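Local atomic coordinates of conserved uncharacterized protein (predicted phosphoesterase COG0622) (Streptococcus pneumoniae, PDB entry 3CK2), a protein that probably acts as a manganese-dependent phosphodiesterase of the calcineurin-like family, with two manganese ions in its active site. Residues Q7-M12 with T78-T83; C109-G112 with P117-W120. All coordinates share one frame; numbering follows the deposited sequence.

Contact 1 (Q7-M12 with T78-T83); sequences QTIIVM and TKIIQT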
ATOM      1  N   GLN A   7      -3.724  -9.304  12.294  1.00 15.93           N
ATOM      2  CA  GLN A   7      -3.946  -9.219  10.866  1.00 15.23           C
ATOM      3  C   GLN A   7      -2.609  -8.979  10.186  1.00 14.91           C
ATOM      4  O   GLN A   7      -1.656  -8.484  10.804  1.00 15.01           O
ATOM      5  CB  GLN A   7      -4.884  -8.068  10.542  1.00 15.46           C
ATOM      6  CG  GLN A   7      -6.268  -8.175  11.162  1.00 15.26           C
ATOM      7  CD  GLN A   7      -7.026  -6.865  11.092  1.00 15.39           C
ATOM      8  OE1 GLN A   7      -6.428  -5.788  11.063  1.00 19.41           O
ATOM      9  NE2 GLN A   7      -8.330  -6.947  11.057  1.00 11.82           N
ATOM     10  N   THR A   8      -2.544  -9.391   8.928  1.00 13.93           N
ATOM     11  CA  THR A   8      -1.407  -9.155   8.072  1.00 14.28           C
ATOM     12  C   THR A   8      -1.957  -8.645   6.741  1.00 15.42           C
ATOM     13  O   THR A   8      -2.882  -9.231   6.175  1.00 14.78           O
ATOM     14  CB  THR A   8      -0.575 -10.428   7.837  1.00 13.95           C
ATOM     15  OG1 THR A   8      -0.098 -10.904   9.089  1.00 11.97           O
ATOM     16  CG2 THR A   8       0.603 -10.149   6.869  1.00 11.93           C
ATOM     17  N   ILE A   9      -1.412  -7.528   6.271  1.00 16.98           N
ATOM     18  CA  ILE A   9      -1.751  -7.038   4.946  1.00 17.17           C
ATOM     19  C   ILE A   9      -0.468  -6.913   4.134  1.00 18.09           C
ATOM     20  O   ILE A   9       0.636  -6.746   4.686  1.00 18.72           O
ATOM     21  CB  ILE A   9      -2.577  -5.689   4.995  1.00 17.83           C
ATOM     22  CG1 ILE A   9      -1.728  -4.535   5.566  1.00 16.05           C
ATOM     23  CG2 ILE A   9      -3.941  -5.896   5.752  1.00 10.84           C
ATOM     24  CD1 ILE A   9      -2.360  -3.163   5.379  1.00 16.84           C
ATOM     25  N   ILE A  10      -0.637  -7.081   2.832  1.00 18.99           N
ATOM     26  CA  ILE A  10       0.422  -6.947   1.826  1.00 19.27           C
ATOM     27  C   ILE A  10       0.039  -5.777   0.935  1.00 20.24           C
ATOM     28  O   ILE A  10      -1.111  -5.712   0.440  1.00 21.56           O
ATOM     29  CB  ILE A  10       0.638  -8.267   0.976  1.00 19.00           C
ATOM     30  CG1 ILE A  10       1.104  -9.433   1.881  1.00 17.56           C
ATOM     31  CG2 ILE A  10       1.687  -8.018  -0.158  1.00 18.89           C
ATOM     32  CD1 ILE A  10       2.544  -9.196   2.581  1.00 13.63           C
ATOM     33  N   VAL A  11       0.978  -4.830   0.794  1.00 20.98           N
ATOM     34  CA  VAL A  11       0.768  -3.585   0.056  1.00 20.55           C
ATOM     35  C   VAL A  11       1.869  -3.439  -0.991  1.00 21.24           C
ATOM     36  O   VAL A  11       3.054  -3.515  -0.645  1.00 21.06           O
ATOM     37  CB  VAL A  11       0.799  -2.357   1.015  1.00 19.84           C
ATOM     38  CG1 VAL A  11       0.353  -1.085   0.273  1.00 17.48           C
ATOM     39  CG2 VAL A  11      -0.077  -2.618   2.258  1.00 19.35           C
HETATM   40  N   MSE A  12       1.488  -3.217  -2.254  1.00 22.20           N
HETATM   41  CA  MSE A  12       2.454  -2.865  -3.316  1.00 22.85           C
HETATM   42  C   MSE A  12       1.932  -1.700  -4.154  1.00 21.46           C
HETATM   43  O   MSE A  12       0.842  -1.229  -3.943  1.00 21.45           O
HETATM   44  CB  MSE A  12       2.768  -4.083  -4.198  1.00 23.29           C
HETATM   45  CG  MSE A  12       1.559  -4.570  -4.951  1.00 25.56           C
HETATM   46 SE   MSE A  12       1.897  -6.097  -6.105  0.80 30.60          SE
HETATM   47  CE  MSE A  12       0.094  -6.834  -6.023  1.00 22.26           C
ATOM     48  N   THR A  78     -10.164  -2.672  11.837  1.00 24.50           N
ATOM     49  CA  THR A  78      -9.171  -1.840  11.172  1.00 24.11           C
ATOM     50  C   THR A  78      -9.693  -1.198   9.887  1.00 23.84           C
ATOM     51  O   THR A  78      -9.902  -1.885   8.895  1.00 24.47           O
ATOM     52  CB  THR A  78      -7.959  -2.684  10.814  1.00 24.39           C
ATOM     53  OG1 THR A  78      -7.464  -3.287  12.007  1.00 25.00           O
ATOM     54  CG2 THR A  78      -6.856  -1.832  10.141  1.00 24.24           C
ATOM     55  N   LYS A  79      -9.878   0.121   9.903  1.00 23.33           N
ATOM     56  CA  LYS A  79     -10.266   0.880   8.710  1.00 22.95           C
ATOM     57  C   LYS A  79      -9.030   1.384   7.944  1.00 23.38           C
ATOM     58  O   LYS A  79      -8.250   2.226   8.438  1.00 23.56           O
ATOM     59  CB  LYS A  79     -11.142   2.055   9.089  1.00 22.68           C
ATOM     60  CG  LYS A  79     -11.603   2.899   7.907  1.00 22.79           C
ATOM     61  CD  LYS A  79     -12.641   3.931   8.367  1.00 22.24           C
ATOM     62  CE  LYS A  79     -13.213   4.711   7.211  1.00 22.97           C
ATOM     63  NZ  LYS A  79     -14.330   5.568   7.640  1.00 21.04           N
ATOM     64  N   ILE A  80      -8.885   0.859   6.730  1.00 22.42           N
ATOM     65  CA  ILE A  80      -7.802   1.153   5.855  1.00 22.29           C
ATOM     66  C   ILE A  80      -8.403   2.039   4.739  1.00 22.72           C
ATOM     67  O   ILE A  80      -9.476   1.743   4.199  1.00 21.29           O
ATOM     68  CB  ILE A  80      -7.210  -0.182   5.285  1.00 22.63           C
ATOM     69  CG1 ILE A  80      -6.733  -1.066   6.462  1.00 22.73           C
ATOM     70  CG2 ILE A  80      -6.107   0.090   4.247  1.00 21.45           C
ATOM     71  CD1 ILE A  80      -6.361  -2.524   6.133  1.00 21.08           C
ATOM     72  N   ILE A  81      -7.726   3.149   4.443  1.00 23.05           N
ATOM     73  CA  ILE A  81      -8.047   3.981   3.297  1.00 22.64           C
ATOM     74  C   ILE A  81      -6.825   3.932   2.378  1.00 23.24           C
ATOM     75  O   ILE A  81      -5.719   3.666   2.814  1.00 22.74           O
ATOM     76  CB  ILE A  81      -8.526   5.425   3.685  1.00 23.30           C
ATOM     77  CG1 ILE A  81      -7.386   6.323   4.189  1.00 22.95           C
ATOM     78  CG2 ILE A  81      -9.653   5.359   4.755  1.00 21.01           C
ATOM     79  CD1 ILE A  81      -7.846   7.779   4.485  1.00 21.60           C
ATOM     80  N   GLN A  82      -7.069   4.164   1.101  1.00 23.69           N
ATOM     81  CA  GLN A  82      -6.142   3.853   0.048  1.00 24.04           C
ATOM     82  C   GLN A  82      -6.370   4.787  -1.127  1.00 23.93           C
ATOM     83  O   GLN A  82      -7.498   4.949  -1.608  1.00 24.02           O
ATOM     84  CB  GLN A  82      -6.410   2.425  -0.397  1.00 24.31           C
ATOM     85  CG  GLN A  82      -5.440   1.858  -1.352  1.00 24.71           C
ATOM     86  CD  GLN A  82      -5.863   0.517  -1.891  1.00 24.35           C
ATOM     87  OE1 GLN A  82      -6.996   0.050  -1.654  1.00 25.99           O
ATOM     88  NE2 GLN A  82      -4.969  -0.104  -2.652  1.00 21.33           N
ATOM     89  N   THR A  83      -5.291   5.379  -1.604  1.00 23.65           N
ATOM     90  CA  THR A  83      -5.342   6.262  -2.770  1.00 23.68           C
ATOM     91  C   THR A  83      -3.971   6.252  -3.402  1.00 23.24           C
ATOM     92  O   THR A  83      -3.006   5.852  -2.754  1.00 23.50           O
ATOM     93  CB  THR A  83      -5.818   7.712  -2.371  1.00 23.31           C
ATOM     94  OG1 THR A  83      -6.224   8.422  -3.533  1.00 24.28           O
ATOM     95  CG2 THR A  83      -4.743   8.511  -1.652  1.00 24.10           C
TER
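In the beta sandwich of the calcineurin-like phosphoesterase fold, two mixed sheets pack face to face, and strands 7-12 and 78-83 lie one in each. Gln7 and Thr78 meet between the sheets at the start of both strands, Ile9 and Ile80 two residues further on. Both pairs are buried, and the spacing of two follows from the alternation of a beta strand, which turns every second side chain to the facing sheet. Ile9 and Ile80 approach tip to tip, their CD1 methyls 4.1 Å apart; the CG2 branch of Ile9 is 4.2 Å from the same Ile80 CD1. Ile80 sends CG1 anti to its own carbonyl carbon (chi1 -59°), with the chain extended beyond it, which carries CD1 far enough to bridge backbones whose CA atoms, Ile9 to Ile80, stand 10.2 Å apart. Beta-branched isoleucine suits this place because it favours strand backbone and presents only hydrocarbon to the interior. Phe37 of strand 35-38 touches both isoleucines and Val148 of strand 145-150 touches Ile9, so the apolar layer extends onto the neighbouring strands of the first sheet. A glutamine beside this layer needs its amide paired, and two partners share the task: its NE2 donates to the carbonyl oxygen of Leu75, while its oxygen accepts from the threonine hydroxyl, which fixes the rotation of the amide. The Gln7 and Thr78 side chains run alongside each other in opposite senses, and Thr78 OG1 gives its proton to Gln7 OE1 at 2.9 Å, with a C=O...donor angle of 125° and the donor tilted 22° from the carbonyl plane.

Contact 2 (C109-G112 with P117-W120); sequences CLYG and PSAW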
ATOM      1  N   CYS A 109      -3.566   4.551   6.278  1.00 20.87           N
ATOM      2  CA  CYS A 109      -3.718   5.288   5.032  1.00 20.59           C
ATOM      3  C   CYS A 109      -2.611   4.843   4.058  1.00 20.40           C
ATOM      4  O   CYS A 109      -1.441   5.019   4.304  1.00 20.13           O
ATOM      5  CB  CYS A 109      -3.636   6.782   5.313  1.00 20.72           C
ATOM      6  SG  CYS A 109      -3.759   7.826   3.822  1.00 20.93           S
ATOM      7  N   LEU A 110      -3.019   4.217   2.971  1.00 20.99           N
ATOM      8  CA  LEU A 110      -2.122   3.618   2.005  1.00 20.89           C
ATOM      9  C   LEU A 110      -2.063   4.516   0.790  1.00 20.36           C
ATOM     10  O   LEU A 110      -3.090   4.938   0.295  1.00 19.78           O
ATOM     11  CB  LEU A 110      -2.652   2.244   1.583  1.00 20.60           C
ATOM     12  CG  LEU A 110      -2.715   1.163   2.661  1.00 21.75           C
ATOM     13  CD1 LEU A 110      -3.306  -0.142   2.056  1.00 18.84           C
ATOM     14  CD2 LEU A 110      -1.310   0.922   3.300  1.00 16.73           C
ATOM     15  N   TYR A 111      -0.850   4.802   0.325  1.00 20.57           N
ATOM     16  CA  TYR A 111      -0.638   5.652  -0.851  1.00 20.52           C
ATOM     17  C   TYR A 111       0.562   5.117  -1.722  1.00 20.82           C
ATOM     18  O   TYR A 111       1.303   4.218  -1.307  1.00 19.98           O
ATOM     19  CB  TYR A 111      -0.526   7.156  -0.429  1.00 20.38           C
ATOM     20  CG  TYR A 111       0.728   7.539   0.294  1.00 19.93           C
ATOM     21  CD1 TYR A 111       1.762   8.173  -0.369  1.00 20.30           C
ATOM     22  CD2 TYR A 111       0.885   7.295   1.647  1.00 21.19           C
ATOM     23  CE1 TYR A 111       2.948   8.520   0.291  1.00 20.48           C
ATOM     24  CE2 TYR A 111       2.097   7.626   2.318  1.00 21.33           C
ATOM     25  CZ  TYR A 111       3.113   8.235   1.626  1.00 20.54           C
ATOM     26  OH  TYR A 111       4.296   8.587   2.265  1.00 22.31           O
ATOM     27  N   GLY A 112       0.667   5.632  -2.955  1.00 20.69           N
ATOM     28  CA  GLY A 112       1.747   5.325  -3.861  1.00 20.11           C
ATOM     29  C   GLY A 112       2.340   6.623  -4.415  1.00 20.21           C
ATOM     30  O   GLY A 112       2.661   7.542  -3.662  1.00 21.22           O
ATOM     31  N   PRO A 117       9.745   4.169  -0.357  1.00 15.89           N
ATOM     32  CA  PRO A 117       9.144   3.496   0.823  1.00 15.67           C
ATOM     33  C   PRO A 117       9.090   4.378   2.077  1.00 14.51           C
ATOM     34  O   PRO A 117      10.080   4.986   2.421  1.00 15.78           O
ATOM     35  CB  PRO A 117      10.099   2.312   1.072  1.00 15.81           C
ATOM     36  CG  PRO A 117      11.416   2.792   0.553  1.00 15.65           C
ATOM     37  CD  PRO A 117      11.070   3.601  -0.681  1.00 15.87           C
ATOM     38  N   SER A 118       7.959   4.428   2.754  1.00 14.71           N
ATOM     39  CA  SER A 118       7.777   5.225   3.971  1.00 14.42           C
ATOM     40  C   SER A 118       6.728   4.658   4.884  1.00 14.54           C
ATOM     41  O   SER A 118       5.699   4.170   4.446  1.00 14.21           O
ATOM     42  CB  SER A 118       7.320   6.623   3.624  1.00 13.65           C
ATOM     43  OG  SER A 118       8.001   7.024   2.504  1.00 15.50           O
ATOM     44  N   ALA A 119       6.991   4.754   6.176  1.00 15.54           N
ATOM     45  CA  ALA A 119       6.017   4.391   7.188  1.00 15.95           C
ATOM     46  C   ALA A 119       6.162   5.431   8.319  1.00 16.00           C
ATOM     47  O   ALA A 119       7.240   5.634   8.848  1.00 16.14           O
ATOM     48  CB  ALA A 119       6.227   2.954   7.652  1.00 14.98           C
ATOM     49  N   TRP A 120       5.099   6.178   8.583  1.00 16.73           N
ATOM     50  CA  TRP A 120       5.059   7.035   9.757  1.00 17.23           C
ATOM     51  C   TRP A 120       3.705   7.076  10.401  1.00 17.07           C
ATOM     52  O   TRP A 120       2.701   6.806   9.769  1.00 17.25           O
ATOM     53  CB  TRP A 120       5.548   8.463   9.481  1.00 18.35           C
ATOM     54  CG  TRP A 120       5.032   9.175   8.290  1.00 18.99           C
ATOM     55  CD1 TRP A 120       3.812   9.782   8.144  1.00 20.07           C
ATOM     56  CD2 TRP A 120       5.770   9.450   7.087  1.00 19.82           C
ATOM     57  NE1 TRP A 120       3.736  10.401   6.901  1.00 19.96           N
ATOM     58  CE2 TRP A 120       4.923  10.208   6.235  1.00 20.51           C
ATOM     59  CE3 TRP A 120       7.078   9.141   6.653  1.00 19.75           C
ATOM     60  CZ2 TRP A 120       5.341  10.662   4.965  1.00 20.64           C
ATOM     61  CZ3 TRP A 120       7.499   9.585   5.387  1.00 19.55           C
ATOM     62  CH2 TRP A 120       6.627  10.335   4.555  1.00 20.13           C
TER
HETATM   63  O   HOH W   1       6.811   7.952   0.341  1.00 29.70           O
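Tyr111 reaches over to strand 117-122 with its hydroxyl, and the close packing lies where that oxygen meets the six-membered ring of Trp120. Tyr111 OH is 3.6 Å from Trp120 CZ2 and 3.7 Å from Trp120 CH2, approaching the indole obliquely, while the two side chains cross at about a right angle. Both residues place CG between the backbone N and the carbonyl carbon (chi1 71° for Tyr111, 47° for Trp120), a choice that swings the ring ends together although neither CB is aimed at the partner segment. Phe94 fills in beside them: its ring meets Tyr111 with the planes at about 65° and packs edge-to-face with Trp120. The long, rigid side chain of Tyr111 suits a separation of 9.7 Å between Tyr111 CA and Ser118 CA, and the broad indole of Trp120 offers a surface to the hydroxyl and to Phe94.

In the five-stranded sheet of this phosphoesterase fold, strand 125-130 runs between strands 108-110 and 117-122, so Tyr111 reaches over it and touches Asn129 there. Directly after Tyr111, Gly112 opens the Gly-His-x-His sequence of calcineurin-like phosphoesterases, whose His113 and His115 bind manganese here.

On the Ser118 side the packing is looser. Ser118 CB comes only to 3.9 Å from Tyr111 OH, and a water joins the two hydroxyls, 3.2 Å from Tyr111 OH and 2.6 Å from Ser118 OG. A small, polar serine suits this partly exposed position because its hydroxyl can hold the water; Ser118 OG also makes a weak hydrogen bond to the carbonyl oxygen of Val116. Trp120, itself partly exposed, touches a neighbouring molecule in the crystal.

In the fold
Contact 1 joins the two sheets of the sandwich, whereas contact 2 lies within one of them, and strands 78-83 and 108-110, adjacent and parallel, connect the two. Their centres are 10 Å apart. Leu110 N lies 2.8 Å from Ile81 O and Leu110 O 2.9 Å from Thr83 N, both probable hydrogen bonds, and Leu110 CD1 packs 3.6 Å from Ile80 CG2, continuing the interior of contact 1. Three of the four segments run toward the metal site: strand 7-12 leads to Asp14 and His16, strand 78-83 to His84, and segment 109-112 to His113 and His115, all manganese ligands. The side chain of Tyr111 is about 10 Å from a manganese ion.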